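Local coordinates for Mn transporter subunit (Synechocystis sp. PCC 6803, PDB 3UJP), which binds manganese(II) and probably delivers it to a membrane transporter as the solute-binding subunit of a manganese uptake system, at residues 43-48 and 53-58; 64-69 and 216-221; 112-117 and 139-144; 199-204 and 209-214. All blocks are in the same frame, centred on the assembly; numbering follows the deposited sequence.

Overall arrangement
From the N terminus, contact 1 closes the first short loop, setting helix 39-49 against strand 54-57 of the four-stranded sheet. Beyond it, segment 64-69 opens contact 2, which closes only at 216-221, 147 residues on, and so encloses contacts 3 and 4. Contact 3 lays the loop after strand 107-109 on helix 136-153; contact 4 packs helix 201-206 against strand 210-213 and ends just before 216-221. Contacts 3 and 4 follow one another without crossing. Met44 meets Tyr142, tying contact 1 to contact 3, and Tyr202 OH meets Ile117 N, tying 3 to 4. Contact 2 spans the metal cleft, with its centre about 18 Å from that of contact 4.

Contact 1. Residues 43-48 and 53-58; sequences DMVQNV and LVVESI
Val55 is the residue on which this contact turns: its side chain reaches from the strand to Val45 and Gln46 on the helix. The evidence for apolar packing is that Val45 and Val55 point toward each other and that Val55 CG2 lies 3.8 Å from Gln46 CA, so Val55 also packs against the helix backbone; the modelled distances from Val45 CG2 to the Val55 methyls are doubtful, one being too short for carbons. Beyond it, Gln46 CB stands 4.2 Å from Val55 CB. The torsion of Val55 (chi1 178°) sets CG1 anti to the backbone N and CG2 beside it, presenting both branches to the helix. These elements belong to a beta-alpha-beta unit, in which helix 39-49 links the parallel strands 33-36 and 54-57. The second shell fixes both elements. Backbone hydrogen bonds pair Val54 and Glu56 with Val34 and hold the strand parallel to 33-36, while Val45 also rests on Thr36 of that strand and on Ile146 of helix 136-153. At the start of the helical segment, Asp43 OD2 is hydrogen-bonded to Phe284 N, and the side-chain amide of Asn47 reaches back to Asp43 O, with ND2 at 3.1 Å and 38° out of the carbonyl plane.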
loop_
_atom_site.group_PDB
_atom_site.type_symbol
_atom_site.label_atom_id
_atom_site.label_comp_id
_atom_site.label_asym_id
_atom_site.label_seq_id
_atom_site.Cartn_x
_atom_site.Cartn_y
_atom_site.Cartn_z
ATOM N N ASP A 43 -12.573 4.614 -3.438
ATOM C CA ASP A 43 -11.950 4.822 -4.748
ATOM C C ASP A 43 -11.878 6.292 -5.134
ATOM O O ASP A 43 -10.895 6.723 -5.707
ATOM C CB ASP A 43 -12.697 4.047 -5.822
ATOM C CG ASP A 43 -12.140 4.295 -7.211
ATOM O OD1 ASP A 43 -11.068 3.737 -7.530
ATOM O OD2 ASP A 43 -12.774 5.049 -7.989
ATOM N N MET A 44 -12.924 7.050 -4.826
ATOM C CA MET A 44 -12.922 8.501 -5.009
ATOM C C MET A 44 -11.841 9.210 -4.197
ATOM O O MET A 44 -11.209 10.140 -4.694
ATOM C CB MET A 44 -14.246 9.107 -4.586
ATOM C CG MET A 44 -15.424 8.611 -5.337
ATOM S SD MET A 44 -16.872 9.634 -4.976
ATOM C CE MET A 44 -16.152 11.274 -4.917
ATOM N N VAL A 45 -11.635 8.819 -2.939
ATOM C CA VAL A 45 -10.601 9.492 -2.163
ATOM C C VAL A 45 -9.230 8.968 -2.566
ATOM O O VAL A 45 -8.288 9.746 -2.729
ATOM C CB VAL A 45 -10.804 9.422 -0.626
ATOM C CG1 VAL A 45 -12.199 9.870 -0.245
ATOM C CG2 VAL A 45 -10.535 8.045 -0.102
ATOM N N GLN A 46 -9.121 7.656 -2.755
ATOM C CA GLN A 46 -7.851 7.098 -3.192
ATOM C C GLN A 46 -7.410 7.825 -4.462
ATOM O O GLN A 46 -6.223 7.883 -4.784
ATOM C CB GLN A 46 -7.923 5.574 -3.388
ATOM C CG GLN A 46 -6.809 4.987 -4.283
ATOM C CD GLN A 46 -5.433 4.809 -3.587
ATOM O OE1 GLN A 46 -4.923 5.705 -2.895
ATOM N NE2 GLN A 46 -4.822 3.636 -3.798
ATOM N N ASN A 47 -8.373 8.414 -5.165
ATOM C CA ASN A 47 -8.052 9.119 -6.386
ATOM C C ASN A 47 -7.570 10.542 -6.196
ATOM O O ASN A 47 -6.931 11.069 -7.084
ATOM C CB ASN A 47 -9.165 9.001 -7.431
ATOM C CG ASN A 47 -8.842 7.944 -8.481
ATOM O OD1 ASN A 47 -7.912 8.128 -9.263
ATOM N ND2 ASN A 47 -9.587 6.827 -8.486
ATOM N N VAL A 48 -7.817 11.142 -5.034
ATOM C CA VAL A 48 -7.273 12.471 -4.719
ATOM C C VAL A 48 -5.981 12.375 -3.903
ATOM O O VAL A 48 -5.171 13.307 -3.862
ATOM C CB VAL A 48 -8.263 13.325 -3.915
ATOM C CG1 VAL A 48 -7.590 14.593 -3.416
ATOM C CG2 VAL A 48 -9.501 13.655 -4.740
ATOM N N LEU A 53 -1.377 9.408 0.875
ATOM C CA LEU A 53 -2.072 8.867 2.056
ATOM C C LEU A 53 -2.403 7.410 1.787
ATOM O O LEU A 53 -2.205 6.897 0.674
ATOM C CB LEU A 53 -3.379 9.608 2.340
ATOM C CG LEU A 53 -3.319 11.124 2.555
ATOM C CD1 LEU A 53 -4.674 11.693 2.967
ATOM C CD2 LEU A 53 -2.255 11.521 3.572
ATOM N N VAL A 54 -2.920 6.737 2.800
ATOM C CA VAL A 54 -3.287 5.339 2.623
ATOM C C VAL A 54 -4.751 5.151 2.962
ATOM O O VAL A 54 -5.147 5.178 4.127
ATOM C CB VAL A 54 -2.365 4.347 3.392
ATOM C CG1 VAL A 54 -1.623 5.033 4.513
ATOM C CG2 VAL A 54 -3.158 3.135 3.888
ATOM N N VAL A 55 -5.551 4.990 1.914
ATOM C CA VAL A 55 -6.983 5.018 2.043
ATOM C C VAL A 55 -7.500 3.632 2.235
ATOM O O VAL A 55 -7.033 2.697 1.578
ATOM C CB VAL A 55 -7.597 5.544 0.792
ATOM C CG1 VAL A 55 -9.095 5.515 0.945
ATOM C CG2 VAL A 55 -7.076 6.939 0.536
ATOM N N GLU A 56 -8.474 3.493 3.120
ATOM C CA GLU A 56 -9.028 2.187 3.389
ATOM C C GLU A 56 -10.512 2.319 3.650
ATOM O O GLU A 56 -10.989 3.385 4.009
ATOM C CB GLU A 56 -8.315 1.601 4.588
ATOM C CG GLU A 56 -8.616 0.161 4.883
ATOM C CD GLU A 56 -7.867 -0.301 6.127
ATOM O OE1 GLU A 56 -7.131 0.543 6.711
ATOM O OE2 GLU A 56 -8.014 -1.490 6.519
ATOM N N SER A 57 -11.242 1.236 3.444
ATOM C CA SER A 57 -12.676 1.235 3.617
ATOM C C SER A 57 -13.085 0.442 4.862
ATOM O O SER A 57 -12.378 -0.487 5.276
ATOM C CB SER A 57 -13.303 0.582 2.399
ATOM O OG SER A 57 -14.714 0.776 2.328
ATOM N N ILE A 58 -14.233 0.794 5.453
ATOM C CA ILE A 58 -14.811 -0.004 6.537
ATOM C C ILE A 58 -15.438 -1.267 5.936
ATOM O O ILE A 58 -15.011 -2.409 6.211
ATOM C CB ILE A 58 -15.919 0.751 7.333
ATOM C CG1 ILE A 58 -15.419 2.063 7.937
ATOM C CG2 ILE A 58 -16.506 -0.138 8.428
ATOM C CD1 ILE A 58 -14.540 1.881 9.063
#

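Contact 2. Residues 64-69 and 216-221; sequences EIHGYE and PINAEQ. With MN (manganese (II) ion), chain D; ZN (zinc ion), chain E.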
loop_
_atom_site.group_PDB
_atom_site.type_symbol
_atom_site.label_atom_id
_atom_site.label_comp_id
_atom_site.label_asym_id
_atom_site.label_seq_id
_atom_site.Cartn_x
_atom_site.Cartn_y
_atom_site.Cartn_z
ATOM N N GLU A 64 -24.012 -4.394 2.129
ATOM C CA GLU A 64 -25.048 -3.414 2.409
ATOM C C GLU A 64 -24.481 -2.320 3.312
ATOM O O GLU A 64 -24.214 -2.558 4.478
ATOM C CB GLU A 64 -26.295 -4.083 3.007
ATOM C CG GLU A 64 -27.002 -3.269 4.092
ATOM C CD GLU A 64 -27.840 -2.136 3.528
ATOM O OE1 GLU A 64 -28.716 -1.603 4.255
ATOM O OE2 GLU A 64 -27.623 -1.789 2.352
ATOM N N ILE A 65 -24.296 -1.130 2.741
ATOM C CA ILE A 65 -23.627 0.004 3.393
ATOM C C ILE A 65 -24.520 0.812 4.305
ATOM O O ILE A 65 -24.017 1.632 5.053
ATOM C CB ILE A 65 -23.063 1.041 2.350
ATOM C CG1 ILE A 65 -24.184 1.545 1.432
ATOM C CG2 ILE A 65 -21.931 0.455 1.515
ATOM C CD1 ILE A 65 -23.920 2.909 0.860
ATOM N N HIS A 66 -25.833 0.616 4.202
ATOM C CA HIS A 66 -26.827 1.461 4.876
ATOM C C HIS A 66 -27.089 1.004 6.318
ATOM O O HIS A 66 -27.375 1.827 7.192
ATOM C CB HIS A 66 -28.164 1.403 4.141
ATOM C CG HIS A 66 -28.270 2.294 2.942
ATOM N ND1 HIS A 66 -28.791 3.565 3.012
ATOM C CD2 HIS A 66 -27.995 2.064 1.639
ATOM C CE1 HIS A 66 -28.806 4.095 1.799
ATOM N NE2 HIS A 66 -28.321 3.210 0.950
ATOM N N GLY A 67 -27.025 -0.304 6.566
ATOM C CA GLY A 67 -27.321 -0.829 7.887
ATOM C C GLY A 67 -26.261 -1.783 8.370
ATOM O O GLY A 67 -26.545 -2.698 9.140
ATOM N N TYR A 68 -25.036 -1.553 7.905
ATOM C CA TYR A 68 -23.899 -2.413 8.203
ATOM C C TYR A 68 -23.747 -2.450 9.704
ATOM O O TYR A 68 -24.143 -1.508 10.404
ATOM C CB TYR A 68 -22.627 -1.872 7.515
ATOM C CG TYR A 68 -21.323 -2.603 7.822
ATOM C CD1 TYR A 68 -21.100 -3.901 7.369
ATOM C CD2 TYR A 68 -20.296 -1.976 8.536
ATOM C CE1 TYR A 68 -19.900 -4.562 7.639
ATOM C CE2 TYR A 68 -19.101 -2.630 8.811
ATOM C CZ TYR A 68 -18.911 -3.925 8.366
ATOM O OH TYR A 68 -17.731 -4.593 8.631
ATOM N N GLU A 69 -23.205 -3.550 10.205
ATOM C CA GLU A 69 -22.938 -3.677 11.623
ATOM C C GLU A 69 -21.452 -3.839 11.839
ATOM O O GLU A 69 -20.913 -4.930 11.668
ATOM C CB GLU A 69 -23.673 -4.878 12.207
ATOM C CG GLU A 69 -23.901 -4.801 13.709
ATOM C CD GLU A 69 -24.995 -3.811 14.051
ATOM O OE1 GLU A 69 -24.739 -2.903 14.891
ATOM O OE2 GLU A 69 -26.103 -3.950 13.461
ATOM N N PRO A 216 -37.852 3.236 -1.702
ATOM C CA PRO A 216 -37.185 4.535 -1.751
ATOM C C PRO A 216 -35.714 4.400 -1.424
ATOM O O PRO A 216 -34.859 4.766 -2.249
ATOM C CB PRO A 216 -37.883 5.319 -0.635
ATOM C CG PRO A 216 -39.214 4.685 -0.461
ATOM C CD PRO A 216 -38.977 3.227 -0.745
ATOM N N ILE A 217 -35.445 3.875 -0.221
ATOM C CA ILE A 217 -34.107 3.754 0.355
ATOM C C ILE A 217 -34.130 2.519 1.252
ATOM O O ILE A 217 -35.156 1.894 1.380
ATOM C CB ILE A 217 -33.801 4.996 1.166
ATOM C CG1 ILE A 217 -32.296 5.209 1.347
ATOM C CG2 ILE A 217 -34.542 4.952 2.467
ATOM C CD1 ILE A 217 -31.958 6.472 2.142
ATOM N N ASN A 218 -33.025 2.155 1.878
ATOM C CA ASN A 218 -32.993 0.924 2.670
ATOM C C ASN A 218 -33.374 1.056 4.136
ATOM O O ASN A 218 -32.994 2.007 4.790
ATOM C CB ASN A 218 -31.597 0.355 2.624
ATOM C CG ASN A 218 -31.146 0.103 1.240
ATOM O OD1 ASN A 218 -30.366 0.861 0.676
ATOM N ND2 ASN A 218 -31.648 -0.963 0.663
ATOM N N ALA A 219 -34.239 0.202 4.679
ATOM C CA ALA A 219 -34.820 0.631 5.960
ATOM C C ALA A 219 -35.155 -0.357 7.080
ATOM O O ALA A 219 -35.705 0.052 8.113
ATOM C CB ALA A 219 -36.030 1.550 5.698
ATOM N N GLU A 220 -34.829 -1.629 6.879
ATOM C CA GLU A 220 -35.096 -2.657 7.877
ATOM C C GLU A 220 -36.292 -3.516 7.481
ATOM O O GLU A 220 -36.179 -4.736 7.356
ATOM C CB GLU A 220 -35.336 -2.022 9.249
ATOM C CG GLU A 220 -34.366 -0.904 9.593
ATOM C CD GLU A 220 -33.054 -1.421 10.149
ATOM O OE1 GLU A 220 -33.046 -2.531 10.722
ATOM O OE2 GLU A 220 -32.031 -0.717 10.014
ATOM N N GLN A 221 -37.437 -2.871 7.285
ATOM C CA GLN A 221 -38.657 -3.574 6.904
ATOM C C GLN A 221 -38.610 -4.009 5.442
ATOM O O GLN A 221 -39.116 -3.315 4.561
ATOM C CB GLN A 221 -39.882 -2.693 7.150
ATOM C CG GLN A 221 -39.571 -1.208 7.238
ATOM C CD GLN A 221 -40.764 -0.388 7.689
ATOM O OE1 GLN A 221 -41.736 -0.228 6.952
ATOM N NE2 GLN A 221 -40.695 0.137 8.907
HETATM MN MN MN D . -28.411 2.719 -1.165
HETATM ZN ZN ZN E . -25.352 -1.180 15.372
#
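Two irregular loops, 64-69 and 216-221, meet here in a loop-to-loop contact at the manganese site, built round the His66 ring, which faces Asn218 and Ile217. Asn218 lies over one face of the imidazole: its CB is 4.2 Å from the ring centroid and 25° off the ring normal, a CH-pi contact, while its CG stands 3.7 Å above the plane toward the rim. The amide plane is inclined 56° to the ring plane. Ile217 approaches the ring obliquely, CG1 coming to 3.7 Å from His66 CE1; its extended chain, with CG1 anti to the backbone N (chi1 -158°), carries it there. Glu64 passes Asn218 in the opposite direction, OE1 lying 3.8 Å from Asn218 CB. Reducing Asn218 to an alanine removes the amide over the imidazole and would probably leave part of the ring face without its cover, the metal bond then holding the imidazole with less support from this side. The same ring is a manganese ligand: His66 NE2 binds the ion at 2.2 Å, and His131, Glu197 and Asp272 complete the site. At the far end of the first loop Glu69 OE1 binds a separate zinc ion at 1.9 Å. The His, His, Glu, Asp set is characteristic of the manganese-binding members of the ZnuA-like (cluster A-I) solute-binding proteins, with the ion in the cleft between the lobes.

Contact 3. Residues 112-117 and 139-144; sequences EGIEPI and ALVYVE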
loop_
_atom_site.group_PDB
_atom_site.type_symbol
_atom_site.label_atom_id
_atom_site.label_comp_id
_atom_site.label_asym_id
_atom_site.label_seq_id
_atom_site.Cartn_x
_atom_site.Cartn_y
_atom_site.Cartn_z
ATOM N N GLU A 112 -21.227 17.756 1.891
ATOM C CA GLU A 112 -21.520 19.168 2.185
ATOM C C GLU A 112 -21.593 20.127 0.981
ATOM O O GLU A 112 -20.606 20.336 0.272
ATOM C CB GLU A 112 -20.507 19.697 3.204
ATOM C CG GLU A 112 -20.582 21.182 3.410
ATOM C CD GLU A 112 -19.551 21.668 4.411
ATOM O OE1 GLU A 112 -18.870 20.805 5.020
ATOM O OE2 GLU A 112 -19.424 22.905 4.595
ATOM N N GLY A 113 -22.766 20.726 0.768
ATOM C CA GLY A 113 -22.932 21.768 -0.233
ATOM C C GLY A 113 -23.802 21.253 -1.342
ATOM O O GLY A 113 -24.211 21.994 -2.255
ATOM N N ILE A 114 -24.073 19.952 -1.274
ATOM C CA ILE A 114 -24.939 19.315 -2.253
ATOM C C ILE A 114 -26.366 19.437 -1.749
ATOM O O ILE A 114 -26.642 19.174 -0.569
ATOM C CB ILE A 114 -24.577 17.836 -2.467
ATOM C CG1 ILE A 114 -23.068 17.675 -2.557
ATOM C CG2 ILE A 114 -25.265 17.266 -3.729
ATOM C CD1 ILE A 114 -22.660 16.241 -2.808
ATOM N N GLU A 115 -27.245 19.888 -2.643
ATOM C CA GLU A 115 -28.665 20.003 -2.350
ATOM C C GLU A 115 -29.323 18.651 -2.606
ATOM O O GLU A 115 -29.364 18.195 -3.756
ATOM C CB GLU A 115 -29.314 21.094 -3.218
ATOM C CG GLU A 115 -30.049 22.191 -2.426
ATOM C CD GLU A 115 -29.103 23.151 -1.698
ATOM O OE1 GLU A 115 -28.860 22.958 -0.472
ATOM O OE2 GLU A 115 -28.610 24.100 -2.361
ATOM N N PRO A 116 -29.829 18.004 -1.532
ATOM C CA PRO A 116 -30.424 16.672 -1.610
ATOM C C PRO A 116 -31.694 16.633 -2.445
ATOM O O PRO A 116 -32.276 17.665 -2.755
ATOM C CB PRO A 116 -30.769 16.364 -0.154
ATOM C CG PRO A 116 -30.871 17.647 0.504
ATOM C CD PRO A 116 -29.845 18.506 -0.147
ATOM N N ILE A 117 -32.079 15.427 -2.844
ATOM C CA ILE A 117 -33.421 15.122 -3.324
ATOM C C ILE A 117 -34.052 14.438 -2.107
ATOM O O ILE A 117 -33.453 13.535 -1.528
ATOM C CB ILE A 117 -33.386 14.100 -4.507
ATOM C CG1 ILE A 117 -32.580 14.603 -5.726
ATOM C CG2 ILE A 117 -34.788 13.632 -4.896
ATOM C CD1 ILE A 117 -32.727 16.090 -6.025
ATOM N N ALA A 139 -20.571 14.684 -7.967
ATOM C CA ALA A 139 -19.309 14.044 -7.663
ATOM C C ALA A 139 -18.235 15.123 -7.532
ATOM O O ALA A 139 -17.242 14.940 -6.837
ATOM C CB ALA A 139 -18.946 13.041 -8.741
ATOM N N LEU A 140 -18.435 16.266 -8.183
ATOM C CA LEU A 140 -17.376 17.254 -8.200
ATOM C C LEU A 140 -17.247 17.926 -6.842
ATOM O O LEU A 140 -16.144 18.272 -6.393
ATOM C CB LEU A 140 -17.547 18.251 -9.344
ATOM C CG LEU A 140 -17.433 17.729 -10.794
ATOM C CD1 LEU A 140 -17.525 18.884 -11.786
ATOM C CD2 LEU A 140 -16.171 16.951 -11.059
ATOM N N VAL A 141 -18.370 18.066 -6.155
ATOM C CA VAL A 141 -18.325 18.620 -4.819
ATOM C C VAL A 141 -17.819 17.572 -3.804
ATOM O O VAL A 141 -17.181 17.901 -2.796
ATOM C CB VAL A 141 -19.676 19.189 -4.430
ATOM C CG1 VAL A 141 -20.122 20.178 -5.470
ATOM C CG2 VAL A 141 -20.666 18.104 -4.359
ATOM N N TYR A 142 -18.091 16.304 -4.070
ATOM C CA TYR A 142 -17.510 15.243 -3.259
ATOM C C TYR A 142 -16.002 15.402 -3.279
ATOM O O TYR A 142 -15.363 15.503 -2.236
ATOM C CB TYR A 142 -17.876 13.893 -3.849
ATOM C CG TYR A 142 -19.183 13.332 -3.358
ATOM C CD1 TYR A 142 -19.225 12.550 -2.212
ATOM C CD2 TYR A 142 -20.373 13.570 -4.033
ATOM C CE1 TYR A 142 -20.408 12.018 -1.744
ATOM C CE2 TYR A 142 -21.581 13.033 -3.568
ATOM C CZ TYR A 142 -21.586 12.252 -2.421
ATOM O OH TYR A 142 -22.756 11.705 -1.921
ATOM N N VAL A 143 -15.445 15.464 -4.488
ATOM C CA VAL A 143 -13.993 15.442 -4.692
ATOM C C VAL A 143 -13.334 16.694 -4.161
ATOM O O VAL A 143 -12.175 16.680 -3.783
ATOM C CB VAL A 143 -13.588 15.279 -6.182
ATOM C CG1 VAL A 143 -14.352 14.146 -6.841
ATOM C CG2 VAL A 143 -13.810 16.580 -6.942
ATOM N N GLU A 144 -14.063 17.793 -4.140
ATOM C CA GLU A 144 -13.444 19.002 -3.665
ATOM C C GLU A 144 -13.301 18.929 -2.169
ATOM O O GLU A 144 -12.253 19.286 -1.628
ATOM C CB GLU A 144 -14.273 20.211 -4.013
ATOM C CG GLU A 144 -13.846 21.419 -3.217
ATOM C CD GLU A 144 -12.568 22.020 -3.738
ATOM O OE1 GLU A 144 -11.981 21.430 -4.678
ATOM O OE2 GLU A 144 -12.158 23.081 -3.218
#
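Val141 is the first residue of the helical segment to meet the loop, through Ile114. The two side chains point toward each other, and Val141 CB lies 4.2 Å from Ile114 CG1; the closer approaches of Val141 CG2 to the end of the isoleucine are doubtful in the model. One residue on, Tyr142 starts out away from the loop, yet its ring swings back to it. Ile114 CD1 comes obliquely to the ring, 3.5 Å from Tyr142 CE2 and 3.7 Å from CD2 of the same ring, and the two side chains cross at about a right angle. The isoleucine is placed for this by its extended end: CG1 lies anti to the carbonyl carbon (chi1 -43°) and CD1 continues outward (chi2 -178°), bringing CD1 to the tyrosine ring. An alanine at Ile114 loses the branch that reaches the helix and is likely to open a gap between Val141 and the tyrosine ring, leaving that flank of the ring unsupported. The phenol end is held separately, Tyr142 OH being hydrogen-bonded to Asn87 OD1. At the base of the same side chain, Met44 CE of helix 39-49 packs on Tyr142 CB, and Glu112 O accepts a hydrogen bond from Asn145 ND2 a little further along the helix. Apolar side chains thus join helix 136-153 to the loop after strand 107-109, an outermost strand of the four-stranded parallel sheet of the N-terminal lobe.

Contact 4. Residues 199-204 and 209-214; sequences AFSYLA and MEEIYM
Glu211 places its carboxylate at the start of helix 201-206, where both oxygens have partners. OE2 accepts a hydrogen bond from the Ser201 hydroxyl; OG and OE2 are modelled very close together, and at this resolution the exact length carries little weight. OE1 takes a weak bond from the backbone of Phe200, the N-cap residue: Phe200 N lies 3.2 Å from Glu211 OE1, with an N-H...O angle of only 135°. Ser201 N is also near OE1, but the angle is too poor for a bond. A negative group at this position is consistent with favourable interaction with the helix N terminus. The extended side chain makes the reach possible, CG lying anti to the backbone N (chi1 -162°) and the rest running straight on from the strand. At the other end of the contact the joint is made by main chain. Met209 N donates to Ala204 O at 2.8 Å, nearly straight at 170°. Beside this bond Ala204 CB packs on Met209 CB at 3.7 Å, and the Phe200 methylene approaches the carboxylate, CB lying 3.7 Å from Glu211 OE1. Outward from here, the Phe200 side chain touches Leu193 and Ser195 of strand 192-195, and Met209 touches Ile295 of helix 284-296. The segment also borders the metal site, since the Ala199 side chain is about 4 Å from the manganese. Strand 192-195, helix 201-206 and strand 210-213 together form a beta-alpha-beta unit, in which Glu211 of the second strand meets the helix N terminus and Met209, just before that strand, bonds back to Ala204 of the helix.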
loop_
_atom_site.group_PDB
_atom_site.type_symbol
_atom_site.label_atom_id
_atom_site.label_comp_id
_atom_site.label_asym_id
_atom_site.label_seq_id
_atom_site.Cartn_x
_atom_site.Cartn_y
_atom_site.Cartn_z
ATOM N N ALA A 199 -31.900 4.532 -5.534
ATOM C CA ALA A 199 -30.537 5.012 -5.328
ATOM C C ALA A 199 -30.045 5.852 -6.501
ATOM O O ALA A 199 -28.948 6.413 -6.458
ATOM C CB ALA A 199 -29.555 3.830 -5.046
ATOM N N PHE A 200 -30.864 5.943 -7.547
ATOM C CA PHE A 200 -30.459 6.601 -8.777
ATOM C C PHE A 200 -31.226 7.857 -9.035
ATOM O O PHE A 200 -31.249 8.310 -10.157
ATOM C CB PHE A 200 -30.682 5.687 -9.973
ATOM C CG PHE A 200 -29.988 4.369 -9.859
ATOM C CD1 PHE A 200 -30.644 3.277 -9.294
ATOM C CD2 PHE A 200 -28.678 4.218 -10.307
ATOM C CE1 PHE A 200 -30.007 2.050 -9.173
ATOM C CE2 PHE A 200 -28.047 3.005 -10.204
ATOM C CZ PHE A 200 -28.707 1.912 -9.628
ATOM N N SER A 201 -31.866 8.417 -8.023
ATOM C CA SER A 201 -32.637 9.640 -8.223
ATOM C C SER A 201 -31.829 10.853 -8.735
ATOM O O SER A 201 -32.368 11.679 -9.464
ATOM C CB SER A 201 -33.413 10.008 -6.952
ATOM O OG SER A 201 -34.696 9.417 -6.942
ATOM N N TYR A 202 -30.556 10.983 -8.357
ATOM C CA TYR A 202 -29.765 12.123 -8.839
ATOM C C TYR A 202 -29.367 11.913 -10.282
ATOM O O TYR A 202 -29.536 12.798 -11.125
ATOM C CB TYR A 202 -28.514 12.357 -8.001
ATOM C CG TYR A 202 -28.818 12.803 -6.596
ATOM C CD1 TYR A 202 -28.891 14.146 -6.273
ATOM C CD2 TYR A 202 -29.040 11.875 -5.590
ATOM C CE1 TYR A 202 -29.170 14.552 -4.980
ATOM C CE2 TYR A 202 -29.324 12.268 -4.315
ATOM C CZ TYR A 202 -29.390 13.606 -4.007
ATOM O OH TYR A 202 -29.666 13.986 -2.717
ATOM N N LEU A 203 -28.835 10.726 -10.550
ATOM C CA LEU A 203 -28.498 10.310 -11.897
ATOM C C LEU A 203 -29.627 10.563 -12.881
ATOM O O LEU A 203 -29.385 10.978 -14.001
ATOM C CB LEU A 203 -28.184 8.827 -11.912
ATOM C CG LEU A 203 -27.648 8.510 -13.291
ATOM C CD1 LEU A 203 -26.422 9.365 -13.447
ATOM C CD2 LEU A 203 -27.297 7.071 -13.402
ATOM N N ALA A 204 -30.860 10.288 -12.461
ATOM C CA ALA A 204 -32.030 10.467 -13.318
ATOM C C ALA A 204 -32.448 11.919 -13.405
ATOM O O ALA A 204 -32.953 12.346 -14.430
ATOM C CB ALA A 204 -33.181 9.611 -12.860
ATOM N N MET A 209 -34.425 11.344 -16.620
ATOM C CA MET A 209 -35.101 10.055 -16.633
ATOM C C MET A 209 -36.237 10.022 -15.601
ATOM O O MET A 209 -36.251 10.796 -14.633
ATOM C CB MET A 209 -34.111 8.920 -16.373
ATOM C CG MET A 209 -32.984 8.828 -17.388
ATOM S SD MET A 209 -32.181 7.208 -17.413
ATOM C CE MET A 209 -33.303 6.252 -18.439
ATOM N N GLU A 210 -37.207 9.142 -15.824
ATOM C CA GLU A 210 -38.254 8.934 -14.842
ATOM C C GLU A 210 -37.896 7.653 -14.098
ATOM O O GLU A 210 -37.715 6.592 -14.708
ATOM C CB GLU A 210 -39.647 8.873 -15.498
ATOM C CG GLU A 210 -40.866 8.917 -14.530
ATOM C CD GLU A 210 -41.067 10.264 -13.774
ATOM O OE1 GLU A 210 -41.749 10.254 -12.703
ATOM O OE2 GLU A 210 -40.563 11.323 -14.244
ATOM N N GLU A 211 -37.759 7.782 -12.779
ATOM C CA GLU A 211 -37.341 6.688 -11.915
ATOM C C GLU A 211 -38.536 5.846 -11.467
ATOM O O GLU A 211 -39.627 6.358 -11.213
ATOM C CB GLU A 211 -36.594 7.230 -10.687
ATOM C CG GLU A 211 -35.747 6.178 -9.967
ATOM C CD GLU A 211 -35.085 6.712 -8.704
ATOM O OE1 GLU A 211 -34.006 6.178 -8.331
ATOM O OE2 GLU A 211 -35.657 7.650 -8.092
ATOM N N ILE A 212 -38.324 4.544 -11.396
ATOM C CA ILE A 212 -39.305 3.659 -10.794
ATOM C C ILE A 212 -38.568 2.683 -9.874
ATOM O O ILE A 212 -37.782 1.846 -10.336
ATOM C CB ILE A 212 -40.119 2.892 -11.853
ATOM C CG1 ILE A 212 -40.642 3.831 -12.927
ATOM C CG2 ILE A 212 -41.309 2.215 -11.220
ATOM C CD1 ILE A 212 -41.458 3.108 -13.957
ATOM N N TYR A 213 -38.805 2.802 -8.570
ATOM C CA TYR A 213 -38.091 1.979 -7.595
ATOM C C TYR A 213 -39.003 1.057 -6.777
ATOM O O TYR A 213 -40.180 1.359 -6.568
ATOM C CB TYR A 213 -37.246 2.861 -6.681
ATOM C CG TYR A 213 -37.982 4.028 -6.087
ATOM C CD1 TYR A 213 -38.929 3.836 -5.086
ATOM C CD2 TYR A 213 -37.714 5.330 -6.500
ATOM C CE1 TYR A 213 -39.605 4.905 -4.513
ATOM C CE2 TYR A 213 -38.383 6.422 -5.936
ATOM C CZ TYR A 213 -39.330 6.200 -4.935
ATOM O OH TYR A 213 -40.006 7.259 -4.351
ATOM N N MET A 214 -38.466 -0.074 -6.330
ATOM C CA MET A 214 -39.254 -1.019 -5.542
ATOM C C MET A 214 -39.338 -0.567 -4.073
ATOM O O MET A 214 -40.247 -0.969 -3.337
ATOM C CB MET A 214 -38.685 -2.428 -5.662
ATOM C CG MET A 214 -39.708 -3.510 -5.546
ATOM S SD MET A 214 -39.125 -4.970 -6.421
ATOM C CE MET A 214 -37.788 -5.548 -5.365
#